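Local coordinates for protein cytochrome C (PDB 5LO9) that carries electrons through four heme c groups and, as a thiosulfate dehydrogenase, probably interconverts thiosulfate and tetrathionate, at residues Asn317-Val320 against Ala324-Ile327; Ala241-Pro246 against Arg297-Pro302; Glu486-Arg491 against Asp498-Pro503; Asn336-Val341 against Gln477-Asp482. All coordinates share one frame; numbering follows the deposited sequence.

Interaction 1: Asn317-Val320 against Ala324-Ile327. With HEC (heme c), chain E; THJ (thiosulfate), chain J; EDO (1,2-ethanediol), chain S.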
# COMPACT_ATOMS: atom_id res chain seq x y z
N ASN A 317 -6.24 -1.64 18.72
CA ASN A 317 -5.00 -1.06 19.22
C ASN A 317 -5.07 0.47 19.31
O ASN A 317 -4.05 1.10 19.62
CB ASN A 317 -3.80 -1.51 18.36
CG ASN A 317 -4.11 -1.56 16.85
OD1 ASN A 317 -5.24 -1.30 16.43
ND2 ASN A 317 -3.09 -1.85 16.04
N GLN A 318 -6.25 1.06 19.07
CA GLN A 318 -6.48 2.50 19.12
C GLN A 318 -5.38 3.22 18.32
O GLN A 318 -4.57 3.97 18.86
CB GLN A 318 -6.57 3.04 20.55
CG GLN A 318 -7.69 2.43 21.42
CD GLN A 318 -7.45 2.63 22.92
OE1 GLN A 318 -6.38 3.08 23.35
NE2 GLN A 318 -8.45 2.30 23.73
N ARG A 319 -5.39 2.97 17.01
CA ARG A 319 -4.27 3.32 16.14
C ARG A 319 -4.68 3.12 14.68
O ARG A 319 -5.46 2.23 14.36
CB ARG A 319 -3.08 2.41 16.49
CG ARG A 319 -1.82 2.63 15.73
CD ARG A 319 -1.04 1.33 15.59
NE ARG A 319 0.39 1.60 15.51
CZ ARG A 319 1.01 2.16 14.46
NH1 ARG A 319 0.32 2.51 13.37
NH2 ARG A 319 2.32 2.37 14.50
N VAL A 320 -4.09 3.93 13.79
CA VAL A 320 -4.27 3.77 12.35
C VAL A 320 -3.27 2.74 11.85
O VAL A 320 -2.08 2.81 12.18
CB VAL A 320 -4.10 5.12 11.62
CG1 VAL A 320 -4.05 4.95 10.10
CG2 VAL A 320 -5.23 6.05 11.97
N ALA A 324 0.79 -3.33 5.94
CA ALA A 324 1.88 -4.10 6.54
C ALA A 324 1.64 -4.32 8.03
O ALA A 324 1.87 -5.42 8.55
CB ALA A 324 3.25 -3.42 6.37
N GLU A 325 1.21 -3.27 8.72
CA GLU A 325 1.02 -3.40 10.16
C GLU A 325 -0.06 -4.43 10.43
O GLU A 325 0.06 -5.24 11.36
CB GLU A 325 0.68 -2.04 10.76
CG GLU A 325 1.94 -1.21 10.89
CD GLU A 325 1.74 0.29 10.96
OE1 GLU A 325 0.59 0.80 10.96
OE2 GLU A 325 2.78 0.98 10.97
N ARG A 326 -1.07 -4.46 9.59
CA ARG A 326 -2.14 -5.41 9.74
C ARG A 326 -1.63 -6.83 9.56
O ARG A 326 -1.89 -7.71 10.38
CB ARG A 326 -3.24 -5.06 8.73
CG ARG A 326 -4.45 -5.91 8.69
CD ARG A 326 -4.92 -6.20 10.06
NE ARG A 326 -6.36 -6.12 10.13
CZ ARG A 326 -7.12 -6.98 10.79
NH1 ARG A 326 -6.55 -8.02 11.40
NH2 ARG A 326 -8.44 -6.80 10.79
N ILE A 327 -0.87 -7.06 8.50
CA ILE A 327 -0.34 -8.38 8.23
C ILE A 327 0.55 -8.85 9.37
O ILE A 327 0.54 -10.04 9.75
CB ILE A 327 0.41 -8.38 6.89
CG1 ILE A 327 -0.58 -8.23 5.77
CG2 ILE A 327 1.19 -9.67 6.67
CD1 ILE A 327 0.04 -7.86 4.47
FE HEC E . -6.32 -12.76 8.58
CHA HEC E . -8.48 -10.00 8.67
CHB HEC E . -4.25 -11.10 6.29
CHC HEC E . -4.01 -15.43 8.70
CHD HEC E . -8.54 -14.55 10.50
NA HEC E . -6.38 -10.90 7.65
C1A HEC E . -7.30 -9.96 7.83
C2A HEC E . -7.05 -8.73 7.04
C3A HEC E . -5.82 -9.05 6.33
C4A HEC E . -5.47 -10.42 6.78
CMA HEC E . -5.11 -8.18 5.36
CAA HEC E . -7.90 -7.49 6.96
CBA HEC E . -9.17 -7.82 6.18
CGA HEC E . -10.01 -6.57 5.94
O1A HEC E . -10.87 -6.64 5.03
O2A HEC E . -9.84 -5.54 6.65
NB HEC E . -4.48 -13.21 7.68
C1B HEC E . -3.83 -12.41 6.80
C2B HEC E . -2.56 -12.98 6.36
C3B HEC E . -2.48 -14.25 7.07
C4B HEC E . -3.72 -14.27 7.87
CMB HEC E . -1.59 -12.41 5.38
CAB HEC E . -1.38 -15.25 7.01
CBB HEC E . -0.13 -14.59 7.58
NC HEC E . -6.27 -14.65 9.46
C1C HEC E . -5.30 -15.57 9.38
C2C HEC E . -5.64 -16.85 10.05
C3C HEC E . -6.98 -16.57 10.60
C4C HEC E . -7.27 -15.19 10.15
CMC HEC E . -4.78 -18.08 10.15
CAC HEC E . -7.93 -17.47 11.37
CBC HEC E . -7.26 -18.11 12.54
ND HEC E . -8.17 -12.32 9.44
C1D HEC E . -8.88 -13.17 10.16
C2D HEC E . -10.15 -12.59 10.63
C3D HEC E . -10.17 -11.21 10.10
C4D HEC E . -8.86 -11.18 9.38
CMD HEC E . -11.15 -13.30 11.47
CAD HEC E . -11.22 -10.12 10.23
CBD HEC E . -11.59 -9.73 11.68
CGD HEC E . -10.50 -9.12 12.58
O1D HEC E . -9.37 -9.68 12.76
O2D HEC E . -10.77 -8.05 13.18
S1 THJ J . -5.83 -10.93 13.20
O1 THJ J . -4.97 -9.72 13.42
O2 THJ J . -7.23 -10.71 13.69
O3 THJ J . -5.28 -12.03 14.04
S2 THJ J . -5.74 -11.50 11.44
C1 EDO S . 0.99 0.27 3.15
O1 EDO S . 1.32 -1.01 3.77
C2 EDO S . -0.36 0.24 2.41
O2 EDO S . -1.52 0.44 3.32

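Interaction 2: Ala241-Pro246 against Arg297-Pro302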
# COMPACT_ATOMS: atom_id res chain seq x y z
N ALA A 241 -24.14 -10.86 -9.47
CA ALA A 241 -24.21 -10.38 -8.10
C ALA A 241 -23.55 -9.01 -7.89
O ALA A 241 -23.55 -8.51 -6.75
CB ALA A 241 -23.57 -11.39 -7.14
N SER A 242 -22.95 -8.41 -8.95
CA SER A 242 -22.30 -7.09 -8.87
C SER A 242 -21.11 -7.14 -7.90
O SER A 242 -20.98 -6.30 -7.01
CB SER A 242 -23.28 -5.99 -8.47
OG SER A 242 -24.26 -5.78 -9.49
N ARG A 243 -20.29 -8.19 -8.05
CA ARG A 243 -19.15 -8.45 -7.19
C ARG A 243 -17.84 -8.47 -7.97
O ARG A 243 -17.80 -8.81 -9.16
CB ARG A 243 -19.34 -9.76 -6.42
CG ARG A 243 -19.82 -9.52 -5.01
CD ARG A 243 -20.15 -10.80 -4.26
NE ARG A 243 -20.65 -10.43 -2.94
CZ ARG A 243 -21.10 -11.29 -2.03
NH1 ARG A 243 -21.10 -12.59 -2.31
NH2 ARG A 243 -21.51 -10.83 -0.84
N PHE A 244 -16.77 -8.09 -7.26
CA PHE A 244 -15.44 -7.95 -7.83
C PHE A 244 -14.89 -9.29 -8.31
O PHE A 244 -15.18 -10.35 -7.75
CB PHE A 244 -14.48 -7.32 -6.80
CG PHE A 244 -13.05 -7.29 -7.23
CD1 PHE A 244 -12.58 -6.26 -8.02
CD2 PHE A 244 -12.15 -8.29 -6.81
CE1 PHE A 244 -11.26 -6.19 -8.43
CE2 PHE A 244 -10.80 -8.24 -7.22
CZ PHE A 244 -10.35 -7.17 -8.05
N THR A 245 -14.11 -9.23 -9.37
CA THR A 245 -13.44 -10.42 -9.88
C THR A 245 -11.94 -10.21 -9.86
O THR A 245 -11.45 -9.25 -10.47
CB THR A 245 -13.90 -10.73 -11.28
OG1 THR A 245 -15.29 -11.08 -11.23
CG2 THR A 245 -13.07 -11.86 -11.82
N PRO A 246 -11.17 -11.03 -9.15
CA PRO A 246 -9.74 -10.88 -9.21
C PRO A 246 -9.18 -11.44 -10.50
O PRO A 246 -9.82 -12.26 -11.18
CB PRO A 246 -9.24 -11.68 -8.02
CG PRO A 246 -10.51 -12.07 -7.25
CD PRO A 246 -11.57 -12.07 -8.20
N ARG A 297 -11.95 -15.38 -1.93
CA ARG A 297 -13.37 -15.71 -1.75
C ARG A 297 -14.14 -14.59 -1.06
O ARG A 297 -13.91 -14.28 0.12
CB ARG A 297 -13.49 -16.97 -0.93
CG ARG A 297 -14.91 -17.37 -0.63
CD ARG A 297 -15.52 -18.05 -1.80
NE ARG A 297 -16.69 -18.85 -1.43
CZ ARG A 297 -17.59 -19.31 -2.28
NH1 ARG A 297 -17.50 -19.07 -3.57
NH2 ARG A 297 -18.57 -20.05 -1.82
N ALA A 298 -15.09 -14.02 -1.79
CA ALA A 298 -16.03 -13.12 -1.15
C ALA A 298 -16.70 -13.80 0.03
O ALA A 298 -17.04 -14.99 -0.01
CB ALA A 298 -17.08 -12.67 -2.14
N ASP A 299 -16.91 -13.00 1.08
CA ASP A 299 -17.50 -13.41 2.34
C ASP A 299 -16.60 -14.35 3.15
O ASP A 299 -17.04 -14.88 4.18
CB ASP A 299 -18.87 -14.05 2.14
CG ASP A 299 -19.93 -13.07 1.63
OD1 ASP A 299 -19.90 -11.85 1.96
OD2 ASP A 299 -20.84 -13.55 0.91
N ALA A 300 -15.34 -14.52 2.75
CA ALA A 300 -14.32 -15.19 3.54
C ALA A 300 -13.09 -14.29 3.67
O ALA A 300 -11.96 -14.71 3.43
CB ALA A 300 -13.95 -16.54 2.94
N SER A 301 -13.31 -13.01 4.06
CA SER A 301 -12.29 -11.95 4.11
C SER A 301 -11.34 -12.02 2.93
O SER A 301 -10.14 -12.32 3.07
CB SER A 301 -11.47 -11.99 5.38
OG SER A 301 -12.20 -11.37 6.40
N PRO A 302 -11.85 -11.75 1.74
CA PRO A 302 -10.96 -11.71 0.59
C PRO A 302 -9.97 -10.56 0.74
O PRO A 302 -10.25 -9.52 1.36
CB PRO A 302 -11.93 -11.53 -0.58
CG PRO A 302 -13.12 -10.79 0.03
CD PRO A 302 -13.23 -11.36 1.43

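Interaction 3: Glu486-Arg491 against Asp498-Pro503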
# COMPACT_ATOMS: atom_id res chain seq x y z
N GLU A 486 -7.41 -12.02 34.91
CA GLU A 486 -8.40 -10.95 35.12
C GLU A 486 -7.92 -9.63 34.50
O GLU A 486 -8.67 -8.94 33.80
CB GLU A 486 -8.69 -10.74 36.61
CG GLU A 486 -10.08 -11.24 37.07
CD GLU A 486 -10.45 -10.91 38.55
OE1 GLU A 486 -9.58 -10.46 39.32
OE2 GLU A 486 -11.62 -11.11 38.95
N ARG A 487 -6.68 -9.26 34.75
CA ARG A 487 -6.25 -7.97 34.26
C ARG A 487 -6.25 -7.96 32.72
O ARG A 487 -6.87 -7.09 32.10
CB ARG A 487 -4.88 -7.64 34.86
CG ARG A 487 -4.42 -6.23 34.61
CD ARG A 487 -5.48 -5.19 35.01
NE ARG A 487 -4.94 -3.84 34.90
CZ ARG A 487 -5.64 -2.76 34.58
NH1 ARG A 487 -6.95 -2.85 34.32
NH2 ARG A 487 -5.02 -1.58 34.50
N THR A 488 -5.61 -8.96 32.10
CA THR A 488 -5.60 -9.07 30.65
C THR A 488 -7.02 -9.13 30.10
O THR A 488 -7.31 -8.61 29.01
CB THR A 488 -4.80 -10.31 30.21
OG1 THR A 488 -3.42 -10.18 30.57
CG2 THR A 488 -4.86 -10.52 28.71
N ALA A 489 -7.92 -9.78 30.85
CA ALA A 489 -9.30 -9.88 30.39
C ALA A 489 -9.97 -8.52 30.38
O ALA A 489 -10.67 -8.18 29.41
CB ALA A 489 -10.07 -10.84 31.28
N ALA A 490 -9.78 -7.74 31.43
CA ALA A 490 -10.49 -6.47 31.55
C ALA A 490 -10.03 -5.45 30.52
O ALA A 490 -10.81 -4.60 30.11
CB ALA A 490 -10.31 -5.94 32.94
N ARG A 491 -8.77 -5.52 30.12
CA ARG A 491 -8.20 -4.58 29.18
C ARG A 491 -8.43 -4.95 27.73
O ARG A 491 -8.48 -4.06 26.87
CB ARG A 491 -6.68 -4.48 29.38
CG ARG A 491 -6.28 -4.23 30.83
CD ARG A 491 -4.89 -3.65 30.98
NE ARG A 491 -4.53 -2.77 29.88
CZ ARG A 491 -3.28 -2.55 29.49
NH1 ARG A 491 -2.25 -3.15 30.11
NH2 ARG A 491 -3.06 -1.73 28.48
N ASP A 498 -16.55 -12.60 23.93
CA ASP A 498 -15.15 -12.97 24.17
C ASP A 498 -15.17 -13.76 25.47
O ASP A 498 -15.50 -13.22 26.54
CB ASP A 498 -14.24 -11.72 24.23
CG ASP A 498 -12.75 -12.05 24.10
OD1 ASP A 498 -11.92 -11.27 23.49
OD2 ASP A 498 -12.42 -13.14 24.62
N LEU A 499 -14.83 -15.04 25.40
CA LEU A 499 -14.90 -15.89 26.58
C LEU A 499 -13.60 -15.93 27.36
O LEU A 499 -13.52 -16.65 28.35
CB LEU A 499 -15.29 -17.32 26.21
CG LEU A 499 -16.52 -17.51 25.32
CD1 LEU A 499 -16.84 -19.01 25.13
CD2 LEU A 499 -17.68 -16.76 25.85
N TYR A 500 -12.59 -15.19 26.93
CA TYR A 500 -11.35 -15.11 27.68
C TYR A 500 -11.65 -14.59 29.08
O TYR A 500 -12.35 -13.58 29.24
CB TYR A 500 -10.35 -14.19 26.96
CG TYR A 500 -8.97 -14.13 27.57
CD1 TYR A 500 -7.93 -14.89 27.05
CD2 TYR A 500 -8.71 -13.34 28.69
CE1 TYR A 500 -6.63 -14.84 27.61
CE2 TYR A 500 -7.41 -13.27 29.26
CZ TYR A 500 -6.38 -14.03 28.71
OH TYR A 500 -5.11 -13.99 29.26
N GLY A 501 -11.18 -15.32 30.09
CA GLY A 501 -11.40 -14.97 31.47
C GLY A 501 -12.63 -15.58 32.11
O GLY A 501 -12.68 -15.68 33.35
N GLU A 502 -13.64 -15.95 31.31
CA GLU A 502 -14.84 -16.59 31.85
C GLU A 502 -14.48 -17.97 32.43
O GLU A 502 -13.53 -18.64 31.97
CB GLU A 502 -15.90 -16.78 30.76
CG GLU A 502 -16.36 -15.50 30.06
CD GLU A 502 -17.09 -14.54 30.97
OE1 GLU A 502 -17.61 -14.97 32.03
OE2 GLU A 502 -17.11 -13.33 30.63
N PRO A 503 -15.32 -18.49 33.54
CA PRO A 503 -14.98 -19.75 34.22
C PRO A 503 -15.59 -20.97 33.53
O PRO A 503 -16.44 -21.66 34.09
CB PRO A 503 -15.57 -19.52 35.62
CG PRO A 503 -16.72 -18.71 35.39
CD PRO A 503 -16.48 -17.84 34.18

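Interaction 4: Asn336-Val341 against Gln477-Asp482. With EDO (1,2-ethanediol), chain V.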
# COMPACT_ATOMS: atom_id res chain seq x y z
N ASN A 336 0.55 -16.92 15.84
CA ASN A 336 1.19 -17.17 17.14
C ASN A 336 2.72 -17.05 17.09
O ASN A 336 3.45 -17.93 17.55
CB ASN A 336 0.79 -18.54 17.63
CG ASN A 336 1.08 -18.71 19.06
OD1 ASN A 336 0.85 -17.80 19.85
ND2 ASN A 336 1.57 -19.90 19.43
N ALA A 337 3.20 -15.91 16.58
CA ALA A 337 4.62 -15.79 16.26
C ALA A 337 5.49 -15.85 17.51
O ALA A 337 6.67 -16.19 17.40
CB ALA A 337 4.87 -14.49 15.52
N GLN A 338 4.93 -15.54 18.68
CA GLN A 338 5.70 -15.62 19.91
C GLN A 338 6.27 -17.02 20.12
O GLN A 338 7.37 -17.18 20.66
CB GLN A 338 4.83 -15.22 21.09
CG GLN A 338 3.65 -16.19 21.35
CD GLN A 338 2.70 -15.65 22.40
OE1 GLN A 338 3.06 -14.76 23.18
NE2 GLN A 338 1.44 -16.13 22.38
N ASP A 339 5.54 -18.06 19.71
CA ASP A 339 6.02 -19.42 19.88
C ASP A 339 6.68 -19.92 18.62
O ASP A 339 6.83 -21.12 18.43
CB ASP A 339 4.87 -20.37 20.26
CG ASP A 339 4.30 -20.05 21.61
OD1 ASP A 339 5.09 -19.58 22.46
OD2 ASP A 339 3.07 -20.23 21.81
N SER A 340 7.07 -19.02 17.75
CA SER A 340 7.84 -19.46 16.61
C SER A 340 9.31 -19.55 16.99
O SER A 340 9.75 -19.04 18.03
CB SER A 340 7.64 -18.50 15.43
OG SER A 340 8.41 -17.29 15.55
N VAL A 341 10.08 -20.17 16.12
CA VAL A 341 11.52 -20.28 16.33
C VAL A 341 12.12 -18.90 16.53
O VAL A 341 12.88 -18.66 17.48
CB VAL A 341 12.15 -21.00 15.13
CG1 VAL A 341 13.56 -20.66 15.01
CG2 VAL A 341 12.01 -22.46 15.32
N GLN A 477 -1.68 -18.60 24.81
CA GLN A 477 -1.96 -17.38 25.55
C GLN A 477 -1.96 -16.13 24.65
O GLN A 477 -1.29 -16.06 23.60
CB GLN A 477 -0.92 -17.22 26.64
CG GLN A 477 -1.09 -16.01 27.51
CD GLN A 477 -2.33 -16.05 28.32
OE1 GLN A 477 -3.32 -15.39 28.01
NE2 GLN A 477 -2.29 -16.85 29.38
N ASP A 478 -2.69 -15.12 25.10
CA ASP A 478 -2.65 -13.82 24.46
C ASP A 478 -1.24 -13.25 24.51
O ASP A 478 -0.61 -13.27 25.58
CB ASP A 478 -3.62 -12.88 25.16
CG ASP A 478 -3.91 -11.65 24.36
OD1 ASP A 478 -2.97 -11.16 23.72
OD2 ASP A 478 -5.07 -11.17 24.41
N PRO A 479 -0.68 -12.79 23.39
CA PRO A 479 0.65 -12.14 23.43
C PRO A 479 0.71 -10.90 24.30
O PRO A 479 1.80 -10.54 24.73
CB PRO A 479 0.91 -11.79 21.96
CG PRO A 479 0.13 -12.82 21.21
CD PRO A 479 -1.12 -13.04 22.00
N ARG A 480 -0.43 -10.26 24.58
CA ARG A 480 -0.57 -9.12 25.48
C ARG A 480 -0.73 -9.54 26.93
O ARG A 480 -0.98 -8.68 27.79
CB ARG A 480 -1.78 -8.28 25.05
CG ARG A 480 -1.68 -7.81 23.59
CD ARG A 480 -3.00 -7.33 23.03
NE ARG A 480 -4.02 -8.37 22.97
CZ ARG A 480 -5.26 -8.18 22.53
NH1 ARG A 480 -5.64 -6.99 22.09
NH2 ARG A 480 -6.11 -9.18 22.55
N PHE A 481 -0.66 -10.83 27.21
CA PHE A 481 -0.80 -11.32 28.58
C PHE A 481 0.14 -10.55 29.50
O PHE A 481 1.32 -10.37 29.22
CB PHE A 481 -0.50 -12.83 28.64
CG PHE A 481 -0.80 -13.48 29.97
CD1 PHE A 481 -2.09 -13.42 30.51
CD2 PHE A 481 0.17 -14.20 30.64
CE1 PHE A 481 -2.38 -14.02 31.73
CE2 PHE A 481 -0.14 -14.82 31.84
CZ PHE A 481 -1.42 -14.73 32.37
N ASP A 482 -0.41 -10.17 30.65
CA ASP A 482 0.31 -9.39 31.65
C ASP A 482 0.78 -10.22 32.84
O ASP A 482 1.58 -9.74 33.64
CB ASP A 482 -0.65 -8.29 32.11
CG ASP A 482 -0.59 -8.03 33.58
OD1 ASP A 482 0.13 -7.06 33.95
OD2 ASP A 482 -1.26 -8.76 34.35
C1 EDO V . 12.09 -17.41 21.54
O1 EDO V . 13.43 -17.47 21.01
C2 EDO V . 11.23 -18.47 20.86
O2 EDO V . 9.92 -18.50 21.44

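Interaction 1: Asn317-Val320 against Ala324-Ile327
Arg319 and Glu325 form the ionic part of this contact: NH1 of Arg319 lies 3.0 Å from OE1 of Glu325, a salt bridge between the strand of a short beta hairpin and the first turn of helix 323-332. The two side chains cross at roughly a right angle, their guanidinium and carboxylate planes are turned 69° apart, and OE1 approaches the guanidinium obliquely, through one nitrogen. Arg319 gets there on an extended chain with CG trans to the backbone N (chi1 -179°). From the second subunit, Asp354 forms another salt bridge with the same NH1.

Of the hydrogen bonds, that from Arg319 NH1 to Val320 O spans 2.7 Å and lies in the guanidinium plane, tying the side chain back to its own strand.

At the heme and thiosulfate site, the next helical residue, Arg326, lays one guanidinium face over heme c near CHA, while its NH1 approaches thiosulfate O1 to 3.1 Å at the edge of the group. Tyr310 OH accepts from Arg326 NE.

The chemistry thus divides the helix: Glu325 joins a charge cluster at the subunit interface, where Arg319 probably offsets the neighbouring acids, and Arg326 supplies positive charge to the anion pocket.

Interaction 2: Ala241-Pro246 against Arg297-Pro302
Arg243 and Ala298 are the nearest CA pair, 8.2 Å from CA to CA, where the irregular segment 241-246 passes a type II beta turn running from Arg297 to Ala300. The turn is closed by the bond from Ala300 N to Arg297 O, 3.0 Å long, and puts Asp299 at its third position with a positive phi of 69°.

Arg243 makes the whole contact from its side. Its extended chain spans the gap and lays one face of the guanidinium over the methyl group of Ala298, with NH1 4.0 Å from CB. Beyond this methyl the group reaches the carboxylate of Asp299, whose plane is turned 78° from that of the guanidinium. The resulting salt bridge is loose: NH2 lies 3.3 Å from OD2 of Asp299, and the hydrogen bonds offered by NH1 and NH2 to that oxygen are both weak. A firmer hold on the arginine comes from Ser375, whose OG is hydrogen-bonded to NE.

The contact is at the surface, but the turn beneath it leads toward a heme. Asp299 is bonded through its backbone to Gly376, next to the heme-binding Arg377, and just past the turn Ser301 O accepts from ND1 of His291, an axial ligand of the heme iron. A backbone carbonyl holds the axial histidine in the same way in classical cytochromes c. Segment 241-246 thus meets the outer side of a loop that probably helps orient this ligand, with Asp299 OD1 also lying 3.4 Å from Arg243 NH2.

Interaction 3: Glu486-Arg491 against Asp498-Pro503
Tyr500 presents the edge of its ring to Ala489, with CB of the alanine close to the ring plane and 3.8 Å from CD2. Around the rest of this flat group, His493 stacks on it and Trp432 meets it edge-to-face, so the phenol sits in a small aromatic cluster and takes its place against helix 485-492 edge first. The motif is a type II beta turn, Leu499 to Glu502, folded back on the helix that precedes it.

Thr488 touches the far end of the same ring. Its CG2 approaches obliquely to 3.5 Å from Tyr500 OH, while OG1 turns to the backbone N of Asp482. The phenol oxygen is hydrogen-bonded to Gln477 OE1, and the threonine methyl touches it by van der Waals contact. With CG trans to the backbone N of Tyr500 (chi1 -174°), the ring extends from the turn along two successive helical residues.

Gly501 follows at the third position of the turn, where its phi of 92° suits a residue without a side chain. There the backbones come close, 5.6 Å between CA of Ala489 and CA of Gly501, with no side chain from the glycine between turn and helix. The turn is closed by Glu502 N donating to Leu499 O. Just ahead of it Asp498 forms an Asx turn that secures the base of the tyrosine: Tyr500 N donates to Asp498 OD2 at 3.1 Å, with an N-H...O angle of 160°.

Interaction 4: Asn336-Val341 against Gln477-Asp482
Gln338 reaches across to Gln477 and Pro479, joining a single 3-10 turn after helix 323-332 to a type I beta turn, Asp478 to Phe481, that opens with an Asx turn.

One hydrogen bond bridges the two segments. Gln338 NE2 donates to the backbone O of Gln477 at 3.0 Å, with the acceptor in the amide plane, although the donor is tilted 29° from the carbonyl plane. The second N-H of this amide goes to Asn336 OD1 at 3.1 Å, also near the amide plane, so both hydrogens are used and the rotation of the group is fixed. Asn336 is held in turn by its ND2, which donates to Asp339 OD2. Gln338 CG lies between the backbone N and carbonyl carbon (chi1 65°), and from there an extended chain carries the amide to the facing turn.

Van der Waals contact is made with Pro479, which Gln338 crosses at about a right angle: the amide lies across the ring, NE2 3.7 Å from CG of Pro479, while OE1 is nearest CA of the proline.

Ionic interactions shape the second segment from within. Arg480 grips the carboxylate of Asp478 side-on, NE to OD1 and NH2 to OD2, both through syn lone pairs. His493 also bonds to Asp478 OD2, linking the turn to the end of helix 485-492. OD1 accepts twice: besides NE, the backbone N of Arg480 comes from above the carboxylate plane, 2.8 Å from Asp478 OD1, to complete the Asx turn.

In the fold
From the N terminus the four contacts follow in series, with none nesting or crossing. Interaction 2 comes first, closing a loop of about fifty residues that includes helix 256-269 and the covalent attachment of a heme. Interaction 1 is a local closure, from strand 319-321 into helix 323-332, and faces the second subunit. Interaction 4 opens just beyond that helix and closes the longest loop, bringing the chain after helix 460-470 back to the loop that follows it, and interaction 3 then folds the C-terminal tail onto helix 485-492. Interactions 3 and 4 touch directly, through Tyr500 with Gln477 and Thr488 with Asp482, whereas interaction 2 touches none of the others and its centre is 35 Å from that of interaction 3.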